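Local coordinates for tengpin (Thermoanaerobacter tengcongensis, PDB 2VH4), which is a serpin that probably inhibits serine proteases and in this structure forms a loop C-sheet polymer, at residues 232-237 / 357-362; 8-13 / 82-87. All coordinates share one frame; numbering follows the deposited sequence.

Contact 1 of 2, residues 232-237 / 357-362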
# COMPACT_ATOMS: atom_id res chain seq x y z
N PHE A 232 -0.90 -14.51 -7.03
CA PHE A 232 -0.23 -13.49 -7.81
C PHE A 232 -1.04 -13.30 -9.08
O PHE A 232 -1.28 -14.26 -9.81
CB PHE A 232 1.20 -13.95 -8.11
CG PHE A 232 2.00 -12.99 -8.96
CD1 PHE A 232 2.87 -12.08 -8.36
CD2 PHE A 232 1.88 -13.00 -10.35
CE1 PHE A 232 3.61 -11.19 -9.14
CE2 PHE A 232 2.62 -12.12 -11.15
CZ PHE A 232 3.49 -11.22 -10.54
N VAL A 233 -1.48 -12.07 -9.32
CA VAL A 233 -2.24 -11.72 -10.51
C VAL A 233 -1.33 -11.00 -11.50
O VAL A 233 -0.62 -10.06 -11.13
CB VAL A 233 -3.45 -10.82 -10.15
CG1 VAL A 233 -4.15 -10.28 -11.41
CG2 VAL A 233 -4.44 -11.58 -9.28
N ALA A 234 -1.34 -11.46 -12.75
CA ALA A 234 -0.55 -10.85 -13.82
C ALA A 234 -1.45 -10.44 -14.98
O ALA A 234 -2.26 -11.22 -15.46
CB ALA A 234 0.53 -11.80 -14.28
N ILE A 235 -1.30 -9.19 -15.42
CA ILE A 235 -2.19 -8.61 -16.42
C ILE A 235 -1.39 -7.97 -17.53
O ILE A 235 -0.50 -7.16 -17.28
CB ILE A 235 -3.17 -7.58 -15.80
CG1 ILE A 235 -4.09 -8.25 -14.79
CG2 ILE A 235 -3.98 -6.88 -16.90
CD1 ILE A 235 -4.92 -7.29 -13.97
N LEU A 236 -1.73 -8.35 -18.75
CA LEU A 236 -1.06 -7.86 -19.94
C LEU A 236 -2.08 -7.02 -20.71
O LEU A 236 -2.94 -7.56 -21.39
CB LEU A 236 -0.61 -9.06 -20.79
CG LEU A 236 0.77 -9.15 -21.43
CD1 LEU A 236 1.88 -8.95 -20.42
CD2 LEU A 236 0.91 -10.51 -22.08
N PRO A 237 -2.02 -5.68 -20.57
CA PRO A 237 -2.95 -4.83 -21.31
C PRO A 237 -2.66 -4.84 -22.82
O PRO A 237 -1.51 -5.03 -23.23
CB PRO A 237 -2.73 -3.44 -20.71
CG PRO A 237 -1.39 -3.48 -20.12
CD PRO A 237 -1.10 -4.89 -19.72
N ARG A 357 3.67 1.18 -21.97
CA ARG A 357 2.80 0.05 -21.64
C ARG A 357 3.46 -0.88 -20.62
O ARG A 357 4.51 -1.45 -20.90
CB ARG A 357 2.40 -0.72 -22.90
CG ARG A 357 1.26 -1.71 -22.69
CD ARG A 357 0.72 -2.25 -24.01
NE ARG A 357 1.36 -3.51 -24.41
CZ ARG A 357 2.36 -3.60 -25.28
NH1 ARG A 357 2.87 -4.80 -25.58
NH2 ARG A 357 2.87 -2.51 -25.86
N PRO A 358 2.85 -1.02 -19.43
CA PRO A 358 3.42 -1.86 -18.38
C PRO A 358 2.83 -3.27 -18.28
O PRO A 358 1.65 -3.48 -18.54
CB PRO A 358 3.05 -1.09 -17.11
CG PRO A 358 1.72 -0.39 -17.46
CD PRO A 358 1.62 -0.34 -18.97
N PHE A 359 3.69 -4.22 -17.90
CA PHE A 359 3.24 -5.51 -17.38
C PHE A 359 2.73 -5.21 -15.98
O PHE A 359 3.50 -4.80 -15.10
CB PHE A 359 4.42 -6.50 -17.33
CG PHE A 359 4.08 -7.85 -16.74
CD1 PHE A 359 3.93 -8.96 -17.56
CD2 PHE A 359 3.93 -8.02 -15.36
CE1 PHE A 359 3.63 -10.22 -17.02
CE2 PHE A 359 3.62 -9.28 -14.82
CZ PHE A 359 3.47 -10.37 -15.65
N ILE A 360 1.42 -5.39 -15.78
CA ILE A 360 0.79 -5.11 -14.49
C ILE A 360 0.69 -6.38 -13.63
O ILE A 360 0.46 -7.48 -14.15
CB ILE A 360 -0.60 -4.44 -14.68
CG1 ILE A 360 -0.42 -3.03 -15.26
CG2 ILE A 360 -1.39 -4.38 -13.37
CD1 ILE A 360 -1.57 -2.57 -16.13
N PHE A 361 0.87 -6.21 -12.33
CA PHE A 361 0.72 -7.32 -11.38
C PHE A 361 0.12 -6.92 -10.03
O PHE A 361 0.13 -5.75 -9.65
CB PHE A 361 2.04 -8.07 -11.18
CG PHE A 361 3.08 -7.28 -10.44
CD1 PHE A 361 3.14 -7.32 -9.05
CD2 PHE A 361 4.00 -6.51 -11.13
CE1 PHE A 361 4.09 -6.59 -8.35
CE2 PHE A 361 4.96 -5.77 -10.45
CZ PHE A 361 5.01 -5.81 -9.06
N ALA A 362 -0.37 -7.92 -9.31
CA ALA A 362 -0.90 -7.72 -7.96
C ALA A 362 -0.74 -8.98 -7.12
O ALA A 362 -0.83 -10.09 -7.63
CB ALA A 362 -2.37 -7.30 -8.03
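The rings of F232 and F361 lie nearly parallel, 9° apart in plane, but slid past each other until their centroids are 5.7 Å apart and they barely overlap. The F232 ring touches F361 mainly at the base of its side chain: F232 CZ sits 3.5 Å from F361 CB. The F361 ring, its CG set between the backbone N and the carbonyl carbon (chi1 69°), swings away from strand 232-237 toward F274, Y276 and V377. With an alanine in place of F232, F361 CB is likely to be left with a gap beside it and the F361 ring without its partner on this strand. Further along the same face, the F359 ring slants across the opposing strand and bridges two alternate residues, with CZ 3.5 Å from A234 CB and CD1 equally close to L236 CD1. CG of F359 lies trans to the main-chain nitrogen (chi1 177°), which carries the ring across the strand boundary to reach both. The backbones beneath form an antiparallel ladder in serpin beta-sheet B, joining the third and fourth strands of the usual nomenclature. V233 and A362 form one hydrogen-bonded pair, with V233 N 2.7 Å from A362 O, and I235 and I360 form the next. The side chains of these pairs occupy the other face of the sheet, where I235 CB and I360 CB stand 4.2 Å apart under Y246 of helix 243-249. Y246 also touches P237, whose CG approaches I360 CD1 at 4.1 Å. Where the pairing ends, the P237 ring turns its CD against the carbonyl of P358, 3.3 Å from P358 O. R357 lays its CG beside the P237 ring and also touches V243 of that helix.

Contact 2 of 2, residues 8-13 / 82-87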
# COMPACT_ATOMS: atom_id res chain seq x y z
N VAL A 8 -12.72 -4.76 21.24
CA VAL A 8 -13.66 -4.14 20.31
C VAL A 8 -14.47 -5.20 19.56
O VAL A 8 -14.07 -6.36 19.50
CB VAL A 8 -12.95 -3.21 19.30
CG1 VAL A 8 -12.36 -1.98 19.99
CG2 VAL A 8 -11.88 -3.96 18.49
N SER A 9 -15.59 -4.78 18.99
CA SER A 9 -16.44 -5.68 18.20
C SER A 9 -15.91 -5.82 16.77
O SER A 9 -15.42 -4.86 16.18
CB SER A 9 -17.88 -5.18 18.17
OG SER A 9 -18.51 -5.32 19.43
N GLU A 10 -16.02 -7.03 16.23
CA GLU A 10 -15.72 -7.27 14.82
C GLU A 10 -16.84 -6.75 13.94
O GLU A 10 -17.99 -6.65 14.37
CB GLU A 10 -15.51 -8.77 14.56
CG GLU A 10 -14.19 -9.33 15.09
CD GLU A 10 -14.04 -10.83 14.86
OE1 GLU A 10 -14.67 -11.37 13.92
OE2 GLU A 10 -13.28 -11.47 15.62
N LYS A 11 -16.50 -6.41 12.70
CA LYS A 11 -17.49 -6.17 11.67
C LYS A 11 -17.11 -7.06 10.50
O LYS A 11 -16.10 -6.83 9.83
CB LYS A 11 -17.52 -4.69 11.25
CG LYS A 11 -18.70 -4.31 10.36
CD LYS A 11 -18.75 -2.80 10.09
CE LYS A 11 -20.08 -2.38 9.44
NZ LYS A 11 -21.28 -2.57 10.34
N ASN A 12 -17.92 -8.10 10.28
CA ASN A 12 -17.65 -9.07 9.23
C ASN A 12 -17.38 -8.41 7.89
O ASN A 12 -18.10 -7.50 7.48
CB ASN A 12 -18.82 -10.06 9.10
CG ASN A 12 -18.85 -11.09 10.21
OD1 ASN A 12 -17.98 -11.12 11.09
ND2 ASN A 12 -19.86 -11.95 10.18
N ILE A 13 -16.32 -8.87 7.23
CA ILE A 13 -15.98 -8.40 5.88
C ILE A 13 -17.12 -8.78 4.92
O ILE A 13 -17.65 -9.88 4.96
CB ILE A 13 -14.60 -8.94 5.42
CG1 ILE A 13 -13.50 -8.52 6.40
CG2 ILE A 13 -14.27 -8.48 4.00
CD1 ILE A 13 -13.46 -7.01 6.75
N LEU A 82 -11.32 -2.64 9.32
CA LEU A 82 -9.88 -2.86 9.21
C LEU A 82 -9.31 -3.71 10.35
O LEU A 82 -8.43 -4.54 10.12
CB LEU A 82 -9.13 -1.54 9.07
CG LEU A 82 -9.33 -0.81 7.74
CD1 LEU A 82 -8.61 0.53 7.75
CD2 LEU A 82 -8.89 -1.66 6.54
N TYR A 83 -9.82 -3.48 11.56
CA TYR A 83 -9.50 -4.36 12.70
C TYR A 83 -9.80 -5.82 12.34
O TYR A 83 -8.92 -6.67 12.42
CB TYR A 83 -10.30 -3.94 13.94
CG TYR A 83 -10.25 -4.94 15.07
CD1 TYR A 83 -9.18 -4.97 15.96
CD2 TYR A 83 -11.28 -5.87 15.25
CE1 TYR A 83 -9.13 -5.89 17.00
CE2 TYR A 83 -11.24 -6.80 16.28
CZ TYR A 83 -10.16 -6.80 17.15
OH TYR A 83 -10.13 -7.71 18.17
N THR A 84 -11.04 -6.07 11.92
CA THR A 84 -11.48 -7.40 11.48
C THR A 84 -10.62 -7.94 10.33
O THR A 84 -10.22 -9.11 10.35
CB THR A 84 -12.98 -7.40 11.06
OG1 THR A 84 -13.74 -6.63 12.00
CG2 THR A 84 -13.55 -8.82 11.03
N TYR A 85 -10.32 -7.09 9.36
CA TYR A 85 -9.54 -7.50 8.18
C TYR A 85 -8.10 -7.90 8.55
O TYR A 85 -7.57 -8.89 8.05
CB TYR A 85 -9.56 -6.40 7.10
CG TYR A 85 -8.95 -6.82 5.77
CD1 TYR A 85 -9.47 -7.90 5.05
CD2 TYR A 85 -7.86 -6.12 5.23
CE1 TYR A 85 -8.92 -8.29 3.84
CE2 TYR A 85 -7.30 -6.50 4.01
CZ TYR A 85 -7.83 -7.59 3.32
OH TYR A 85 -7.29 -7.99 2.12
N MET A 86 -7.49 -7.13 9.44
CA MET A 86 -6.16 -7.46 9.95
C MET A 86 -6.18 -8.74 10.78
O MET A 86 -5.25 -9.54 10.71
CB MET A 86 -5.58 -6.31 10.78
CG MET A 86 -5.09 -5.15 9.93
SD MET A 86 -4.35 -3.84 10.91
CE MET A 86 -5.77 -3.18 11.79
N LYS A 87 -7.24 -8.93 11.56
CA LYS A 87 -7.38 -10.08 12.43
C LYS A 87 -7.42 -11.40 11.66
O LYS A 87 -6.80 -12.38 12.07
CB LYS A 87 -8.64 -9.95 13.28
CG LYS A 87 -8.64 -10.79 14.54
CD LYS A 87 -10.06 -11.00 15.04
CE LYS A 87 -10.08 -11.49 16.47
NZ LYS A 87 -10.09 -10.35 17.43
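T84 is gripped by the passing chain through its hydroxyl, whose OG1 accepts the amide hydrogen of K11 at 2.9 Å from K11 N in a fairly straight bond (166°). The same hydroxyl is hydrogen-bonded to K80 O one helical turn back, so both partners together fix its rotation. CG2, anti to the backbone N, meanwhile packs on the K11 carbonyl, 3.5 Å from K11 O. E10 crosses T84 at about a right angle and brings its CG to the edge of the Y83 ring, 4.1 Å from Y83 CE2. Its carboxylate is shared by two lysines: OE1 forms a salt bridge with K88, while OE2 makes a long one to K87 NZ at 3.8 Å, a pairing that probably favours the charged state of all three. One face of the Y83 ring takes a CH-pi contact from V8, with CG2 almost exactly over the centre, 3.5 Å from the ring centroid. At the other end I13 CD1 rests on Y85 CB. The extended segment 8-13 thus runs over the outer surface of helix 75-88 just before helix 15-32 begins, with Y123 of helix 114-124 touching V8 and Y83, while L82 faces inward to helix 43-54.

Contact 2 closes along the chain before contact 1 opens, so the two are in series. Their centres are 30 Å apart and their nearest atoms about 11 Å, without touching. Contact 2 ties the N-terminal segment to the helical layer through helix 75-88, whereas contact 1 pairs two neighbouring strands of sheet B, 230-237 and 359-365, the second of which comes from near the C-terminus. The two regions are joined by Y85 of contact 2, whose hydroxyl is hydrogen-bonded to D365 at the end of the strand that begins in contact 1. Through that bond helix 75-88, which the N-terminal segment crosses, is joined to sheet B in a serpin here in its latent conformation.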